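Local structure of TatD-related deoxyribonuclease (Thermotoga maritima, 1J6O) at residues A[26-29]-A[30-34]; A[34-38]-A[39-43]; A[168-171]-A[172-176]; A[197-200]-A[201-204]. The protein probably acts as a metal-dependent deoxyribonuclease of the TatD family, hydrolysing ester bonds in DNA. One frame throughout, in Å; residues are numbered along the deposited sequence.

How the contacts relate
All four contacts are local. Contacts 1, 3 and 4 lie on outer helices of the TIM barrel; contact 2 runs from a loop into barrel strand 41-47. Contacts 1 and 2 share Ser-34. Contacts 3 and 4 lie on neighbouring helices, 170-179 and 195-204, with centres about 10 Å apart, and meet through Tyr-170 against Arg-203 and Val-204. The centres of contacts 1 and 3 are about 36 Å apart. Contacts 1 and 3 are surface contacts at helix starts, where aspartates hold the N-cap position. Contacts 2 and 4 are partly buried. In contact 2 backbone bonds close a turn, and a buried Phe-Ile pair packs beside it. Contact 4 turns valines inward and charged chains outward.

Contact 1. Residues A[26-29]-A[30-34]; sequences DDDR and NAVIS
The first turn of helix 29-34 joins Asp-28 to Val-32 and Arg-29 to Ile-33. Val-32 N donates to Asp-28 O at 2.9 Å, and Ile-33 N donates to Arg-29 O at 2.9 Å. Asp-28 holds the N-cap position, but its carboxylate makes no capping bond. Its CG sits between the backbone N and the carbonyl carbon (chi1 68°), which brings the carboxylate beside Val-32. OD2 of Asp-28 lies 3.8 Å from CG2 of Val-32. The charge of Asp-28 is met by Arg-227, in a salt bridge to OD1. Arg-29 and Ile-33 run side by side and point the same way. Arg-29 CG is 3.7 Å from Ile-33 CD1, and both side chains also touch Leu-60 of helix 51-61. The arginine chain then bends at chi3 (-67°). Its NH2 forms a nearly straight salt bridge to OD1 of Asp-26, at 2.8 Å. OD1 lies in the guanidinium plane and uses its anti lone pair. NE donates to Leu-20 O and NH2 also makes a weak bond to Phe-22 O, which together probably limit the turning of the group. This is a helix start in a TIM barrel, where the chain leaves strand 13-18 for its first outer helix.

Contact 2. Residues A[34-38]-A[39-43]; sequences SSFEE and NNIEF
Ile-41 N donates to Phe-36 O at 3.0 Å, in a nearly straight bond of 168°. Asn-40 N donates to Glu-37 O at 2.9 Å, with the donor well above the carbonyl plane. Asn-39 N gives its main bond to Ser-35 O at 3.0 Å and a weak one to Phe-36 O. Glu-37 to Asn-40 form a type I beta turn. Asn-40 has positive phi (64°), and the bonds from Asn-40 and Ile-41 are those of a Schellman motif. The motif turns the chain from helix 29-34 into strand 41-47, an alpha-to-beta loop of the TIM barrel.

Side-chain polar contacts gather at Asn-39. Its CG is anti to the carbonyl carbon (chi1 -77°), which carries ND2 back over Ser-35. ND2 of Asn-39 makes a weak bond to Ser-35 O, at 3.2 Å. It also gives a weak bond to water 1, which sits beside Ser-35 OG. That hydroxyl bonds to the carbonyls of Ala-31 and Val-32 in the preceding helix. A leucine in place of Asn-39 would probably cost Ser-35 O and water 1 their side-chain donor, while the backbone bond to Ser-35 O could remain.

Apolar contact is made by Phe-36 and Ile-41. Their side chains cross at a slant, with Phe-36 CB 4.0 Å from Ile-41 CB. CG2 of Ile-41 stands over one face of the Phe-36 ring, 4.2 Å above its plane and toward the rim. Leu-20 and Pro-230 also touch this ring. Outside the apolar pair, Glu-37 forms a salt bridge with Arg-66, which also donates to Ile-41 O.

Contact 3. Residues A[168-171]-A[172-176]; sequences SDYE and WAKKF
Trp-172 lies against Ser-168 and Asp-169 at the start of helix 170-179. Its CB is 3.4 Å from Ser-168 OG and also touches Ser-168 CB. Next along the side chain, CG stays beside the same hydroxyl oxygen. CD1 of Trp-172 comes closer still, 3.1 Å from Ser-168 OG. On the Asp-169 side this CD1 lies 3.7 Å from OD1, the carboxylate and indole planes being 37° apart. On the six-membered ring, CE3 of Trp-172 is 3.8 Å from CB of Lys-175. One atom further round the ring, CZ3 of Trp-172 lies 4.3 Å from CE of Lys-175. Ser-145 of helix 144-153 touches the tryptophan too. An alanine in place of Trp-172 would probably open a gap beside Ser-168 and leave the chain of Lys-175 freer to move.

The backbone N of Trp-172 makes a weak capping bond to Asp-169 OD1, at 3.3 Å. Asp-169 CG sits between its backbone N and carbonyl carbon (chi1 59°), which turns OD1 toward that N-H. Ala-173 N donates to Asp-169 O, and Lys-174 N to Tyr-170 O. CB of Lys-174 lies over one face of the Tyr-170 ring, and its CD is 3.8 Å from Tyr-170 OH. The arrangement is an aspartate N-cap with a weak capping bond, opening the helix of a beta-alpha-beta crossover in the TIM barrel between strands 161-163 and 181-185.

Contact 4. Residues A[197-200]-A[201-204]; sequences LREV and VKRV
Leu-197, Arg-198, Glu-199 and Val-200 each accept a regular helical bond from the residue four places on, at 2.9 to 3.0 Å from carbonyl O to the N of Val-201, Lys-202, Arg-203 and Val-204. On the inner side Val-200 and Val-204 lie side by side and point the same way. CG1 of Val-200 is 4.0 Å from CG2 of Val-204. CG2 of Val-204 also rests on Val-200 O, at 3.3 Å. Both valines pack on Ala-173 of helix 170-179. Val-201 touches the loop residue Val-189, which Leu-197 also touches. The segments belong to helix 195-204, the connection of a beta-alpha-beta crossover in the TIM barrel, from strand 181-185 to strand 209-211.

The outer side is charged. Glu-199 bends at chi2 (57°), which brings its carboxylate toward the next turn, beside Arg-203. OE2 of Glu-199 lies 3.8 Å from CD of Arg-203, a contact with carbon and not with the guanidinium. The carboxylate and guanidinium planes are 40° apart, and OE2 stays 5.1 Å from Arg-203 NE. The guanidinium of Arg-203 makes a cation-pi contact with Tyr-170 instead. Lys-202 is extended beyond CG and reaches Glu-199 through water 2. This water donates to OE1 of Glu-199 at 2.7 Å and accepts from NZ of Lys-202 at 3.0 Å. Arg-198 packs on Thr-239 and Val-243 of helix 233-244 and donates to the carbonyls of Val-189, Tyr-191 and Pro-192.

Contact 1. Residues A[26-29]-A[30-34]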
loop_
_atom_site.group_PDB
_atom_site.type_symbol
_atom_site.label_atom_id
_atom_site.label_comp_id
_atom_site.label_asym_id
_atom_site.label_seq_id
_atom_site.Cartn_x
_atom_site.Cartn_y
_atom_site.Cartn_z
ATOM N N ASP A 26 4.374 19.815 -0.004
ATOM C CA ASP A 26 5.507 20.719 0.173
ATOM C C ASP A 26 5.339 21.832 1.189
ATOM O O ASP A 26 6.290 22.189 1.868
ATOM C CB ASP A 26 5.910 21.386 -1.160
ATOM C CG ASP A 26 6.659 20.457 -2.088
ATOM O OD1 ASP A 26 7.003 19.321 -1.682
ATOM O OD2 ASP A 26 6.908 20.880 -3.245
ATOM N N ASP A 27 4.143 22.376 1.319
ATOM C CA ASP A 27 3.981 23.466 2.273
ATOM C C ASP A 27 3.710 23.113 3.722
ATOM O O ASP A 27 3.948 23.959 4.598
ATOM C CB ASP A 27 2.851 24.406 1.821
ATOM C CG ASP A 27 3.012 24.882 0.380
ATOM O OD1 ASP A 27 4.113 25.333 0.005
ATOM O OD2 ASP A 27 2.023 24.805 -0.384
ATOM N N ASP A 28 3.266 21.882 3.988
ATOM C CA ASP A 28 2.954 21.484 5.366
ATOM C C ASP A 28 3.267 20.060 5.829
ATOM O O ASP A 28 2.694 19.570 6.811
ATOM C CB ASP A 28 1.470 21.749 5.634
ATOM C CG ASP A 28 0.542 20.820 4.838
ATOM O OD1 ASP A 28 1.015 20.135 3.897
ATOM O OD2 ASP A 28 -0.681 20.784 5.152
ATOM N N ARG A 29 4.192 19.422 5.137
ATOM C CA ARG A 29 4.618 18.069 5.437
ATOM C C ARG A 29 5.042 17.930 6.913
ATOM O O ARG A 29 4.689 16.956 7.589
ATOM C CB ARG A 29 5.796 17.768 4.491
ATOM C CG ARG A 29 6.422 16.439 4.599
ATOM C CD ARG A 29 7.502 16.336 3.518
ATOM N NE ARG A 29 6.905 16.319 2.188
ATOM C CZ ARG A 29 7.136 17.242 1.266
ATOM N NH1 ARG A 29 7.953 18.269 1.532
ATOM N NH2 ARG A 29 6.559 17.156 0.079
ATOM N N ASN A 30 5.831 18.886 7.412
ATOM C CA ASN A 30 6.271 18.820 8.813
ATOM C C ASN A 30 5.093 18.786 9.776
ATOM O O ASN A 30 5.075 17.990 10.716
ATOM C CB ASN A 30 7.133 20.029 9.194
ATOM C CG ASN A 30 8.419 20.100 8.407
ATOM O OD1 ASN A 30 8.774 19.163 7.697
ATOM N ND2 ASN A 30 9.136 21.227 8.534
ATOM N N ALA A 31 4.108 19.649 9.542
ATOM C CA ALA A 31 2.925 19.714 10.400
ATOM C C ALA A 31 2.086 18.435 10.328
ATOM O O ALA A 31 1.564 17.936 11.346
ATOM C CB ALA A 31 2.067 20.923 10.007
ATOM N N VAL A 32 1.964 17.907 9.119
ATOM C CA VAL A 32 1.188 16.691 8.902
ATOM C C VAL A 32 1.830 15.530 9.644
ATOM O O VAL A 32 1.160 14.778 10.362
ATOM C CB VAL A 32 1.073 16.402 7.370
ATOM C CG1 VAL A 32 0.504 14.977 7.088
ATOM C CG2 VAL A 32 0.128 17.439 6.749
ATOM N N ILE A 33 3.140 15.416 9.524
ATOM C CA ILE A 33 3.852 14.336 10.180
ATOM C C ILE A 33 3.905 14.515 11.696
ATOM O O ILE A 33 3.658 13.581 12.465
ATOM C CB ILE A 33 5.272 14.215 9.580
ATOM C CG1 ILE A 33 5.168 13.704 8.133
ATOM C CG2 ILE A 33 6.116 13.241 10.364
ATOM C CD1 ILE A 33 6.461 13.903 7.353
ATOM N N SER A 34 4.202 15.719 12.142
ATOM C CA SER A 34 4.258 15.913 13.579
ATOM C C SER A 34 2.893 15.737 14.234
ATOM O O SER A 34 2.808 15.574 15.461
ATOM C CB SER A 34 4.860 17.287 13.915
ATOM O OG SER A 34 3.963 18.321 13.552
#

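Contact 2. Residues A[34-38]-A[39-43]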
loop_
_atom_site.group_PDB
_atom_site.type_symbol
_atom_site.label_atom_id
_atom_site.label_comp_id
_atom_site.label_asym_id
_atom_site.label_seq_id
_atom_site.Cartn_x
_atom_site.Cartn_y
_atom_site.Cartn_z
ATOM N N SER A 34 4.202 15.719 12.142
ATOM C CA SER A 34 4.258 15.913 13.579
ATOM C C SER A 34 2.893 15.737 14.234
ATOM O O SER A 34 2.808 15.574 15.461
ATOM C CB SER A 34 4.860 17.287 13.915
ATOM O OG SER A 34 3.963 18.321 13.552
ATOM N N SER A 35 1.804 15.751 13.472
ATOM C CA SER A 35 0.523 15.579 14.135
ATOM C C SER A 35 0.002 14.141 14.095
ATOM O O SER A 35 -1.134 13.880 14.472
ATOM C CB SER A 35 -0.513 16.544 13.555
ATOM O OG SER A 35 -0.694 16.318 12.171
ATOM N N PHE A 36 0.830 13.202 13.641
ATOM C CA PHE A 36 0.388 11.809 13.578
ATOM C C PHE A 36 -0.108 11.287 14.919
ATOM O O PHE A 36 -1.191 10.699 15.001
ATOM C CB PHE A 36 1.510 10.916 13.070
ATOM C CG PHE A 36 1.726 11.003 11.583
ATOM C CD1 PHE A 36 0.788 11.624 10.768
ATOM C CD2 PHE A 36 2.845 10.418 10.994
ATOM C CE1 PHE A 36 0.949 11.668 9.370
ATOM C CE2 PHE A 36 3.008 10.462 9.616
ATOM C CZ PHE A 36 2.057 11.089 8.808
ATOM N N GLU A 37 0.666 11.529 15.974
ATOM C CA GLU A 37 0.258 11.055 17.297
ATOM C C GLU A 37 -1.108 11.616 17.696
ATOM O O GLU A 37 -2.026 10.864 18.075
ATOM C CB GLU A 37 1.315 11.459 18.328
ATOM C CG GLU A 37 1.190 10.772 19.677
ATOM C CD GLU A 37 2.457 10.938 20.515
ATOM O OE1 GLU A 37 2.892 12.091 20.717
ATOM O OE2 GLU A 37 3.026 9.920 20.964
ATOM N N GLU A 38 -1.268 12.930 17.597
ATOM C CA GLU A 38 -2.540 13.536 17.972
ATOM C C GLU A 38 -3.678 12.950 17.159
ATOM O O GLU A 38 -4.810 12.904 17.608
ATOM C CB GLU A 38 -2.523 15.054 17.744
ATOM C CG GLU A 38 -1.220 15.724 18.119
ATOM C CD GLU A 38 -1.032 17.091 17.449
ATOM O OE1 GLU A 38 -2.038 17.674 16.977
ATOM O OE2 GLU A 38 0.127 17.576 17.400
ATOM N N ASN A 39 -3.385 12.497 15.949
ATOM C CA ASN A 39 -4.436 11.938 15.121
ATOM C C ASN A 39 -4.584 10.419 15.159
ATOM O O ASN A 39 -5.275 9.851 14.318
ATOM C CB ASN A 39 -4.262 12.425 13.676
ATOM C CG ASN A 39 -4.733 13.865 13.491
ATOM O OD1 ASN A 39 -5.883 14.194 13.791
ATOM N ND2 ASN A 39 -3.853 14.720 12.998
ATOM N N ASN A 40 -3.927 9.783 16.127
ATOM C CA ASN A 40 -3.972 8.330 16.319
ATOM C C ASN A 40 -3.391 7.486 15.191
ATOM O O ASN A 40 -3.841 6.345 14.942
ATOM C CB ASN A 40 -5.413 7.878 16.594
ATOM C CG ASN A 40 -6.011 8.571 17.805
ATOM O OD1 ASN A 40 -7.177 9.196 17.624
ATOM N ND2 ASN A 40 -5.428 8.550 18.886
ATOM N N ILE A 41 -2.425 8.057 14.484
ATOM C CA ILE A 41 -1.786 7.339 13.392
ATOM C C ILE A 41 -0.520 6.755 14.020
ATOM O O ILE A 41 0.411 7.504 14.348
ATOM C CB ILE A 41 -1.371 8.288 12.227
ATOM C CG1 ILE A 41 -2.602 8.946 11.583
ATOM C CG2 ILE A 41 -0.578 7.482 11.190
ATOM C CD1 ILE A 41 -3.604 7.965 10.977
ATOM N N GLU A 42 -0.471 5.435 14.192
ATOM C CA GLU A 42 0.702 4.792 14.795
ATOM C C GLU A 42 1.963 4.871 13.928
ATOM O O GLU A 42 3.075 5.086 14.437
ATOM C CB GLU A 42 0.350 3.364 15.124
ATOM C CG GLU A 42 1.401 2.616 15.857
ATOM C CD GLU A 42 0.874 1.288 16.309
ATOM O OE1 GLU A 42 -0.120 1.280 17.072
ATOM O OE2 GLU A 42 1.449 0.258 15.899
ATOM N N PHE A 43 1.808 4.617 12.629
ATOM C CA PHE A 43 2.935 4.696 11.693
ATOM C C PHE A 43 2.378 4.660 10.310
ATOM O O PHE A 43 1.177 4.400 10.113
ATOM C CB PHE A 43 4.005 3.570 11.863
ATOM C CG PHE A 43 3.579 2.183 11.402
ATOM C CD1 PHE A 43 2.955 1.304 12.283
ATOM C CD2 PHE A 43 3.876 1.730 10.106
ATOM C CE1 PHE A 43 2.638 0.004 11.889
ATOM C CE2 PHE A 43 3.566 0.435 9.705
ATOM C CZ PHE A 43 2.951 -0.430 10.579
HETATM O O HOH W 1 -1.455 14.483 10.650
#

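Contact 3. Residues A[168-171]-A[172-176]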
loop_
_atom_site.group_PDB
_atom_site.type_symbol
_atom_site.label_atom_id
_atom_site.label_comp_id
_atom_site.label_asym_id
_atom_site.label_seq_id
_atom_site.Cartn_x
_atom_site.Cartn_y
_atom_site.Cartn_z
ATOM N N SER A 168 -11.127 -5.159 -7.069
ATOM C CA SER A 168 -11.839 -6.176 -7.828
ATOM C C SER A 168 -13.018 -6.686 -6.999
ATOM O O SER A 168 -13.454 -6.027 -6.047
ATOM C CB SER A 168 -10.914 -7.325 -8.208
ATOM O OG SER A 168 -11.501 -8.061 -9.271
ATOM N N ASP A 169 -13.554 -7.848 -7.353
ATOM C CA ASP A 169 -14.690 -8.377 -6.597
ATOM C C ASP A 169 -14.285 -9.436 -5.594
ATOM O O ASP A 169 -13.107 -9.744 -5.447
ATOM C CB ASP A 169 -15.755 -8.924 -7.559
ATOM C CG ASP A 169 -15.227 -10.033 -8.465
ATOM O OD1 ASP A 169 -14.043 -10.435 -8.347
ATOM O OD2 ASP A 169 -16.019 -10.507 -9.308
ATOM N N TYR A 170 -15.264 -9.996 -4.897
ATOM C CA TYR A 170 -14.969 -11.021 -3.909
ATOM C C TYR A 170 -14.188 -12.217 -4.438
ATOM O O TYR A 170 -13.248 -12.680 -3.799
ATOM C CB TYR A 170 -16.258 -11.539 -3.247
ATOM C CG TYR A 170 -15.954 -12.524 -2.135
ATOM C CD1 TYR A 170 -15.227 -12.125 -1.011
ATOM C CD2 TYR A 170 -16.337 -13.861 -2.228
ATOM C CE1 TYR A 170 -14.885 -13.028 -0.007
ATOM C CE2 TYR A 170 -16.000 -14.779 -1.230
ATOM C CZ TYR A 170 -15.272 -14.358 -0.121
ATOM O OH TYR A 170 -14.931 -15.260 0.866
ATOM N N GLU A 171 -14.566 -12.736 -5.602
ATOM C CA GLU A 171 -13.847 -13.887 -6.131
ATOM C C GLU A 171 -12.346 -13.640 -6.252
ATOM O O GLU A 171 -11.539 -14.493 -5.860
ATOM C CB GLU A 171 -14.429 -14.331 -7.479
ATOM C CG GLU A 171 -13.641 -15.494 -8.089
ATOM C CD GLU A 171 -14.242 -16.033 -9.383
ATOM O OE1 GLU A 171 -15.439 -15.779 -9.634
ATOM O OE2 GLU A 171 -13.514 -16.721 -10.148
ATOM N N TRP A 172 -11.967 -12.479 -6.775
ATOM C CA TRP A 172 -10.542 -12.156 -6.926
ATOM C C TRP A 172 -9.922 -11.901 -5.549
ATOM O O TRP A 172 -8.766 -12.251 -5.286
ATOM C CB TRP A 172 -10.371 -10.930 -7.830
ATOM C CG TRP A 172 -10.226 -11.326 -9.269
ATOM C CD1 TRP A 172 -10.954 -10.877 -10.331
ATOM C CD2 TRP A 172 -9.320 -12.303 -9.780
ATOM N NE1 TRP A 172 -10.555 -11.526 -11.484
ATOM C CE2 TRP A 172 -9.549 -12.403 -11.170
ATOM C CE3 TRP A 172 -8.325 -13.103 -9.195
ATOM C CZ2 TRP A 172 -8.830 -13.278 -11.985
ATOM C CZ3 TRP A 172 -7.611 -13.970 -10.000
ATOM C CH2 TRP A 172 -7.866 -14.048 -11.386
ATOM N N ALA A 173 -10.704 -11.299 -4.667
ATOM C CA ALA A 173 -10.207 -11.012 -3.321
ATOM C C ALA A 173 -9.801 -12.324 -2.674
ATOM O O ALA A 173 -8.711 -12.457 -2.101
ATOM C CB ALA A 173 -11.314 -10.324 -2.502
ATOM N N LYS A 174 -10.689 -13.313 -2.771
ATOM C CA LYS A 174 -10.413 -14.609 -2.190
ATOM C C LYS A 174 -9.173 -15.249 -2.807
ATOM O O LYS A 174 -8.357 -15.842 -2.109
ATOM C CB LYS A 174 -11.631 -15.528 -2.351
ATOM C CG LYS A 174 -11.430 -16.896 -1.731
ATOM C CD LYS A 174 -12.756 -17.473 -1.255
ATOM C CE LYS A 174 -12.592 -18.945 -0.948
ATOM N NZ LYS A 174 -12.000 -19.597 -2.156
ATOM N N LYS A 175 -9.015 -15.116 -4.117
ATOM C CA LYS A 175 -7.853 -15.701 -4.774
ATOM C C LYS A 175 -6.546 -15.130 -4.237
ATOM O O LYS A 175 -5.586 -15.866 -4.021
ATOM C CB LYS A 175 -7.919 -15.464 -6.287
ATOM C CG LYS A 175 -9.090 -16.158 -6.989
ATOM C CD LYS A 175 -8.862 -17.653 -7.202
ATOM C CE LYS A 175 -7.828 -17.938 -8.285
ATOM N NZ LYS A 175 -7.904 -19.371 -8.755
ATOM N N PHE A 176 -6.510 -13.819 -4.024
ATOM C CA PHE A 176 -5.294 -13.195 -3.516
ATOM C C PHE A 176 -5.104 -13.479 -2.036
ATOM O O PHE A 176 -3.980 -13.712 -1.571
ATOM C CB PHE A 176 -5.328 -11.700 -3.818
ATOM C CG PHE A 176 -4.901 -11.382 -5.217
ATOM C CD1 PHE A 176 -3.548 -11.249 -5.523
ATOM C CD2 PHE A 176 -5.841 -11.265 -6.243
ATOM C CE1 PHE A 176 -3.131 -10.998 -6.845
ATOM C CE2 PHE A 176 -5.440 -11.016 -7.565
ATOM C CZ PHE A 176 -4.070 -10.883 -7.862
#

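Contact 4. Residues A[197-200]-A[201-204]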
loop_
_atom_site.group_PDB
_atom_site.type_symbol
_atom_site.label_atom_id
_atom_site.label_comp_id
_atom_site.label_asym_id
_atom_site.label_seq_id
_atom_site.Cartn_x
_atom_site.Cartn_y
_atom_site.Cartn_z
ATOM N N LEU A 197 -17.374 -2.492 -3.574
ATOM C CA LEU A 197 -16.252 -2.587 -2.643
ATOM C C LEU A 197 -16.722 -2.882 -1.224
ATOM O O LEU A 197 -16.148 -3.727 -0.533
ATOM C CB LEU A 197 -15.439 -1.290 -2.643
ATOM C CG LEU A 197 -14.150 -1.357 -1.807
ATOM C CD1 LEU A 197 -13.280 -2.489 -2.319
ATOM C CD2 LEU A 197 -13.389 -0.024 -1.867
ATOM N N ARG A 198 -17.757 -2.177 -0.778
ATOM C CA ARG A 198 -18.271 -2.389 0.564
ATOM C C ARG A 198 -18.731 -3.838 0.755
ATOM O O ARG A 198 -18.511 -4.445 1.812
ATOM C CB ARG A 198 -19.413 -1.415 0.870
ATOM C CG ARG A 198 -18.935 -0.015 1.260
ATOM C CD ARG A 198 -20.066 0.880 1.824
ATOM N NE ARG A 198 -21.011 1.335 0.798
ATOM C CZ ARG A 198 -20.753 2.253 -0.137
ATOM N NH1 ARG A 198 -19.566 2.851 -0.214
ATOM N NH2 ARG A 198 -21.695 2.592 -0.998
ATOM N N GLU A 199 -19.358 -4.398 -0.273
ATOM C CA GLU A 199 -19.827 -5.777 -0.173
ATOM C C GLU A 199 -18.604 -6.701 -0.033
ATOM O O GLU A 199 -18.655 -7.709 0.683
ATOM C CB GLU A 199 -20.663 -6.145 -1.403
ATOM C CG GLU A 199 -21.346 -7.523 -1.328
ATOM C CD GLU A 199 -22.267 -7.700 -0.101
ATOM O OE1 GLU A 199 -23.051 -6.766 0.231
ATOM O OE2 GLU A 199 -22.217 -8.786 0.534
ATOM N N VAL A 200 -17.507 -6.354 -0.706
ATOM C CA VAL A 200 -16.273 -7.153 -0.643
ATOM C C VAL A 200 -15.709 -7.118 0.778
ATOM O O VAL A 200 -15.311 -8.140 1.349
ATOM C CB VAL A 200 -15.185 -6.605 -1.592
ATOM C CG1 VAL A 200 -13.880 -7.338 -1.346
ATOM C CG2 VAL A 200 -15.612 -6.784 -3.044
ATOM N N VAL A 201 -15.651 -5.924 1.346
ATOM C CA VAL A 201 -15.143 -5.780 2.696
ATOM C C VAL A 201 -16.014 -6.615 3.642
ATOM O O VAL A 201 -15.515 -7.266 4.563
ATOM C CB VAL A 201 -15.185 -4.300 3.153
ATOM C CG1 VAL A 201 -14.965 -4.221 4.639
ATOM C CG2 VAL A 201 -14.089 -3.513 2.442
ATOM N N LYS A 202 -17.321 -6.596 3.395
ATOM C CA LYS A 202 -18.258 -7.347 4.225
ATOM C C LYS A 202 -17.989 -8.859 4.202
ATOM O O LYS A 202 -18.044 -9.527 5.242
ATOM C CB LYS A 202 -19.694 -7.049 3.769
ATOM C CG LYS A 202 -20.781 -7.430 4.781
ATOM C CD LYS A 202 -22.109 -6.756 4.417
ATOM C CE LYS A 202 -23.264 -7.212 5.325
ATOM N NZ LYS A 202 -24.563 -6.517 4.988
ATOM N N ARG A 203 -17.685 -9.378 3.019
ATOM C CA ARG A 203 -17.407 -10.806 2.825
ATOM C C ARG A 203 -16.045 -11.251 3.316
ATOM O O ARG A 203 -15.890 -12.357 3.842
ATOM C CB ARG A 203 -17.476 -11.172 1.336
ATOM C CG ARG A 203 -18.774 -10.826 0.610
ATOM C CD ARG A 203 -19.888 -11.807 0.923
ATOM N NE ARG A 203 -19.613 -13.153 0.409
ATOM C CZ ARG A 203 -19.544 -13.471 -0.883
ATOM N NH1 ARG A 203 -19.724 -12.544 -1.818
ATOM N NH2 ARG A 203 -19.313 -14.726 -1.247
ATOM N N VAL A 204 -15.046 -10.395 3.138
ATOM C CA VAL A 204 -13.691 -10.730 3.554
ATOM C C VAL A 204 -13.413 -10.627 5.050
ATOM O O VAL A 204 -12.721 -11.471 5.618
ATOM C CB VAL A 204 -12.676 -9.862 2.780
ATOM C CG1 VAL A 204 -11.277 -10.120 3.287
ATOM C CG2 VAL A 204 -12.770 -10.192 1.281
HETATM O O HOH W 2 -24.996 -7.113 2.079
#